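Local coordinates for protein UDP-galactopyranose mutase (Deinococcus radiodurans, PDB 3MJ4) that probably interconverts UDP-galactopyranose and UDP-galactofuranose as a flavoenzyme that binds FAD, at residues L120-N125 against K174-Y179. Numbering follows the deposited sequence.
With UDP (uridine-5'-diphosphate), chain L.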
ATOM      1  N   LEU A 120     -13.578  18.012  28.698  1.00 41.50           N
ATOM      2  CA  LEU A 120     -14.986  17.760  28.927  1.00 38.30           C
ATOM      3  C   LEU A 120     -15.581  16.988  27.752  1.00 43.82           C
ATOM      4  O   LEU A 120     -15.210  17.198  26.601  1.00 43.04           O
ATOM      5  CB  LEU A 120     -15.722  19.092  29.100  1.00 38.25           C
ATOM      6  CG  LEU A 120     -15.804  19.839  30.445  1.00 42.78           C
ATOM      7  CD1 LEU A 120     -14.981  19.164  31.537  1.00 45.66           C
ATOM      8  CD2 LEU A 120     -15.407  21.290  30.285  1.00 39.54           C
ATOM      9  N   PRO A 121     -16.520  16.087  28.037  1.00 48.61           N
ATOM     10  CA  PRO A 121     -17.135  15.301  26.962  1.00 43.83           C
ATOM     11  C   PRO A 121     -17.888  16.175  25.955  1.00 38.41           C
ATOM     12  O   PRO A 121     -18.554  17.116  26.354  1.00 38.28           O
ATOM     13  CB  PRO A 121     -18.129  14.394  27.715  1.00 40.64           C
ATOM     14  CG  PRO A 121     -17.659  14.377  29.113  1.00 40.69           C
ATOM     15  CD  PRO A 121     -17.050  15.727  29.362  1.00 44.07           C
ATOM     16  N   ILE A 122     -17.780  15.832  24.672  1.00 40.24           N
ATOM     17  CA  ILE A 122     -18.548  16.435  23.588  1.00 35.08           C
ATOM     18  C   ILE A 122     -18.980  15.260  22.722  1.00 39.06           C
ATOM     19  O   ILE A 122     -18.152  14.434  22.357  1.00 40.71           O
ATOM     20  CB  ILE A 122     -17.669  17.426  22.781  1.00 37.19           C
ATOM     21  CG1 ILE A 122     -18.427  18.027  21.592  1.00 37.26           C
ATOM     22  CG2 ILE A 122     -16.417  16.728  22.290  1.00 37.49           C
ATOM     23  CD1 ILE A 122     -19.607  18.894  21.957  1.00 36.93           C
ATOM     24  N   PRO A 123     -20.278  15.141  22.409  1.00 37.30           N
ATOM     25  CA  PRO A 123     -21.439  15.999  22.662  1.00 39.39           C
ATOM     26  C   PRO A 123     -21.654  16.320  24.125  1.00 42.47           C
ATOM     27  O   PRO A 123     -21.301  15.536  25.006  1.00 42.65           O
ATOM     28  CB  PRO A 123     -22.611  15.166  22.156  1.00 38.85           C
ATOM     29  CG  PRO A 123     -22.010  14.179  21.236  1.00 38.44           C
ATOM     30  CD  PRO A 123     -20.676  13.870  21.789  1.00 33.01           C
ATOM     31  N   ILE A 124     -22.232  17.491  24.367  1.00 46.11           N
ATOM     32  CA  ILE A 124     -22.487  17.970  25.716  1.00 42.51           C
ATOM     33  C   ILE A 124     -23.453  17.046  26.375  1.00 41.20           C
ATOM     34  O   ILE A 124     -24.463  16.695  25.780  1.00 43.12           O
ATOM     35  CB  ILE A 124     -23.162  19.340  25.704  1.00 43.73           C
ATOM     36  CG1 ILE A 124     -22.201  20.400  25.146  1.00 38.04           C
ATOM     37  CG2 ILE A 124     -23.677  19.686  27.117  1.00 40.29           C
ATOM     38  CD1 ILE A 124     -22.917  21.578  24.516  1.00 42.71           C
ATOM     39  N   ASN A 125     -23.157  16.675  27.609  1.00 40.11           N
ATOM     40  CA  ASN A 125     -24.035  15.805  28.355  1.00 39.30           C
ATOM     41  C   ASN A 125     -24.043  16.191  29.816  1.00 43.05           C
ATOM     42  O   ASN A 125     -23.455  17.201  30.180  1.00 42.42           O
ATOM     43  CB  ASN A 125     -23.614  14.340  28.187  1.00 45.85           C
ATOM     44  CG  ASN A 125     -22.303  14.015  28.885  1.00 43.70           C
ATOM     45  OD1 ASN A 125     -21.751  14.834  29.615  1.00 37.60           O
ATOM     46  ND2 ASN A 125     -21.807  12.799  28.664  1.00 46.27           N
ATOM     47  N   LYS A 174     -18.900  28.405  24.436  1.00 49.16           N
ATOM     48  CA  LYS A 174     -17.729  27.690  24.935  1.00 48.50           C
ATOM     49  C   LYS A 174     -17.416  26.446  24.090  1.00 46.91           C
ATOM     50  O   LYS A 174     -16.255  26.047  23.971  1.00 41.27           O
ATOM     51  CB  LYS A 174     -17.928  27.296  26.408  1.00 49.34           C
ATOM     52  CG  LYS A 174     -17.887  28.450  27.416  1.00 48.76           C
ATOM     53  CD  LYS A 174     -17.853  27.927  28.862  1.00 49.93           C
ATOM     54  CE  LYS A 174     -17.416  29.010  29.860  1.00 57.34           C
ATOM     55  NZ  LYS A 174     -18.436  30.094  30.054  1.00 55.78           N
ATOM     56  N   PHE A 175     -18.453  25.847  23.510  1.00 40.48           N
ATOM     57  CA  PHE A 175     -18.300  24.589  22.782  1.00 50.11           C
ATOM     58  C   PHE A 175     -18.399  24.707  21.243  1.00 46.83           C
ATOM     59  O   PHE A 175     -17.637  24.070  20.523  1.00 41.98           O
ATOM     60  CB  PHE A 175     -19.286  23.529  23.315  1.00 46.56           C
ATOM     61  CG  PHE A 175     -18.910  22.985  24.660  1.00 45.52           C
ATOM     62  CD1 PHE A 175     -19.528  23.443  25.806  1.00 45.60           C
ATOM     63  CD2 PHE A 175     -17.921  22.036  24.778  1.00 44.78           C
ATOM     64  CE1 PHE A 175     -19.174  22.959  27.032  1.00 43.51           C
ATOM     65  CE2 PHE A 175     -17.560  21.554  26.004  1.00 39.94           C
ATOM     66  CZ  PHE A 175     -18.186  22.019  27.134  1.00 44.52           C
ATOM     67  N   PHE A 176     -19.317  25.538  20.756  1.00 45.89           N
ATOM     68  CA  PHE A 176     -19.630  25.583  19.329  1.00 46.57           C
ATOM     69  C   PHE A 176     -19.127  26.798  18.530  1.00 48.38           C
ATOM     70  O   PHE A 176     -18.528  26.635  17.470  1.00 46.89           O
ATOM     71  CB  PHE A 176     -21.127  25.406  19.127  1.00 43.45           C
ATOM     72  CG  PHE A 176     -21.589  24.024  19.376  1.00 47.01           C
ATOM     73  CD1 PHE A 176     -21.618  23.099  18.342  1.00 40.74           C
ATOM     74  CD2 PHE A 176     -21.963  23.627  20.648  1.00 44.79           C
ATOM     75  CE1 PHE A 176     -22.029  21.815  18.569  1.00 38.73           C
ATOM     76  CE2 PHE A 176     -22.386  22.337  20.873  1.00 41.62           C
ATOM     77  CZ  PHE A 176     -22.415  21.429  19.827  1.00 37.88           C
ATOM     78  N   ARG A 177     -19.380  28.001  19.033  1.00 47.80           N
ATOM     79  CA  ARG A 177     -19.082  29.202  18.276  1.00 43.10           C
ATOM     80  C   ARG A 177     -17.645  29.203  17.803  1.00 42.23           C
ATOM     81  O   ARG A 177     -17.381  29.231  16.613  1.00 47.29           O
ATOM     82  CB  ARG A 177     -19.397  30.462  19.086  1.00 47.33           C
ATOM     83  CG  ARG A 177     -19.020  31.759  18.367  1.00 56.40           C
ATOM     84  CD  ARG A 177     -19.666  32.991  18.994  1.00 59.23           C
ATOM     85  NE  ARG A 177     -19.193  33.215  20.358  1.00 70.80           N
ATOM     86  CZ  ARG A 177     -18.506  34.283  20.758  1.00 74.87           C
ATOM     87  NH1 ARG A 177     -18.204  35.244  19.889  1.00 83.34           N
ATOM     88  NH2 ARG A 177     -18.118  34.389  22.025  1.00 63.10           N
ATOM     89  N   GLY A 178     -16.708  29.154  18.732  1.00 41.44           N
ATOM     90  CA  GLY A 178     -15.310  29.268  18.363  1.00 45.47           C
ATOM     91  C   GLY A 178     -14.845  28.165  17.433  1.00 48.58           C
ATOM     92  O   GLY A 178     -14.053  28.396  16.515  1.00 47.79           O
ATOM     93  N   TYR A 179     -15.330  26.955  17.694  1.00 47.44           N
ATOM     94  CA  TYR A 179     -14.872  25.773  16.988  1.00 50.58           C
ATOM     95  C   TYR A 179     -15.311  25.902  15.533  1.00 48.32           C
ATOM     96  O   TYR A 179     -14.529  25.715  14.595  1.00 43.01           O
ATOM     97  CB  TYR A 179     -15.470  24.498  17.618  1.00 46.94           C
ATOM     98  CG  TYR A 179     -14.997  23.221  16.958  1.00 44.12           C
ATOM     99  CD1 TYR A 179     -13.922  22.519  17.468  1.00 48.00           C
ATOM    100  CD2 TYR A 179     -15.604  22.735  15.803  1.00 52.26           C
ATOM    101  CE1 TYR A 179     -13.466  21.351  16.865  1.00 51.11           C
ATOM    102  CE2 TYR A 179     -15.150  21.559  15.183  1.00 50.58           C
ATOM    103  CZ  TYR A 179     -14.083  20.875  15.727  1.00 48.19           C
ATOM    104  OH  TYR A 179     -13.613  19.719  15.148  1.00 51.22           O
TER
HETATM  105  N1  UDP L 500     -18.672  21.148  16.375  1.00 46.28           N
HETATM  106  C2  UDP L 500     -18.346  22.087  17.314  1.00 48.30           C
HETATM  107  N3  UDP L 500     -17.501  21.762  18.351  1.00 47.62           N
HETATM  108  C4  UDP L 500     -16.999  20.488  18.431  1.00 47.81           C
HETATM  109  C5  UDP L 500     -17.353  19.557  17.462  1.00 48.24           C
HETATM  110  C6  UDP L 500     -18.411  19.840  16.613  1.00 43.43           C
HETATM  111  O2  UDP L 500     -18.823  23.211  17.194  1.00 46.62           O
HETATM  112  O4  UDP L 500     -16.248  20.181  19.352  1.00 50.93           O
HETATM  113  C1' UDP L 500     -19.557  21.574  15.302  1.00 42.74           C
HETATM  114  C2' UDP L 500     -18.641  22.101  14.220  1.00 43.77           C
HETATM  115  O2' UDP L 500     -19.274  23.162  13.552  1.00 46.11           O
HETATM  116  C3' UDP L 500     -18.500  20.884  13.328  1.00 45.86           C
HETATM  117  C4' UDP L 500     -19.881  20.283  13.427  1.00 45.49           C
HETATM  118  O4' UDP L 500     -20.211  20.441  14.790  1.00 46.39           O
HETATM  119  O3' UDP L 500     -18.163  21.173  12.003  1.00 39.52           O
HETATM  120  C5' UDP L 500     -19.908  18.826  13.031  1.00 46.54           C
HETATM  121  O5' UDP L 500     -18.751  18.204  13.519  1.00 48.40           O
HETATM  122  PA  UDP L 500     -18.558  16.634  13.282  1.00 55.38           P
HETATM  123  O1A UDP L 500     -19.858  15.924  13.416  1.00 46.31           O
HETATM  124  O2A UDP L 500     -17.503  16.083  14.182  1.00 46.60           O
HETATM  125  O3A UDP L 500     -18.142  16.563  11.718  1.00 61.71           O
HETATM  126  PB  UDP L 500     -16.582  16.440  11.288  1.00 90.22           P
HETATM  127  O1B UDP L 500     -16.014  17.806  11.445  1.00 70.26           O
HETATM  128  O2B UDP L 500     -16.424  15.931   9.890  1.00 72.51           O
HETATM  129  O3B UDP L 500     -15.862  15.515  12.214  1.00 84.87           O
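Ile124 meets two consecutive aromatic rings of helix 159-184. Its CG1 stands over one face of Phe175, 4.3 Å from the centroid of that ring and 17° off its normal, offset toward the rim, a geometry that qualifies as a CH-pi contact. The terminal CD1 touches both rings, 4.1 Å from Phe175 CD1 and, at the in-plane edge of Phe176, 3.8 Å from Phe176 CE2. With CG1 beside the backbone N (chi1 -67°) and an extended second torsion, the isoleucine arm reaches both rings. Leu120 CD2 approaches Phe175 CZ obliquely at 4.3 Å, and Ile122 CD1 comes obliquely to Phe176 CZ. Every contact within 4.5 Å pairs carbon with carbon, and no hydrogen bond joins the segments. Uracil lies beside them: UDP N3 donates to Phe175 O (3.2 Å, 156°), a carbonyl within a pi-type turn, Ile122 CG1 lies 3.8 Å from UDP O4, and Tyr179 sets one ring face against the base, with UDP C4 3.6 Å above its centre. Without that ring, as with an alanine here, the uracil would probably lose its aromatic face and be freer to tilt. Ile122 of strand 118-122 and Phe175, Phe176 and Tyr179 of the helix thus line the uridine end of the UDP-galactose site, with Ile124 packed behind Phe175 and Phe176; Tyr209 and Asn296 help complete it.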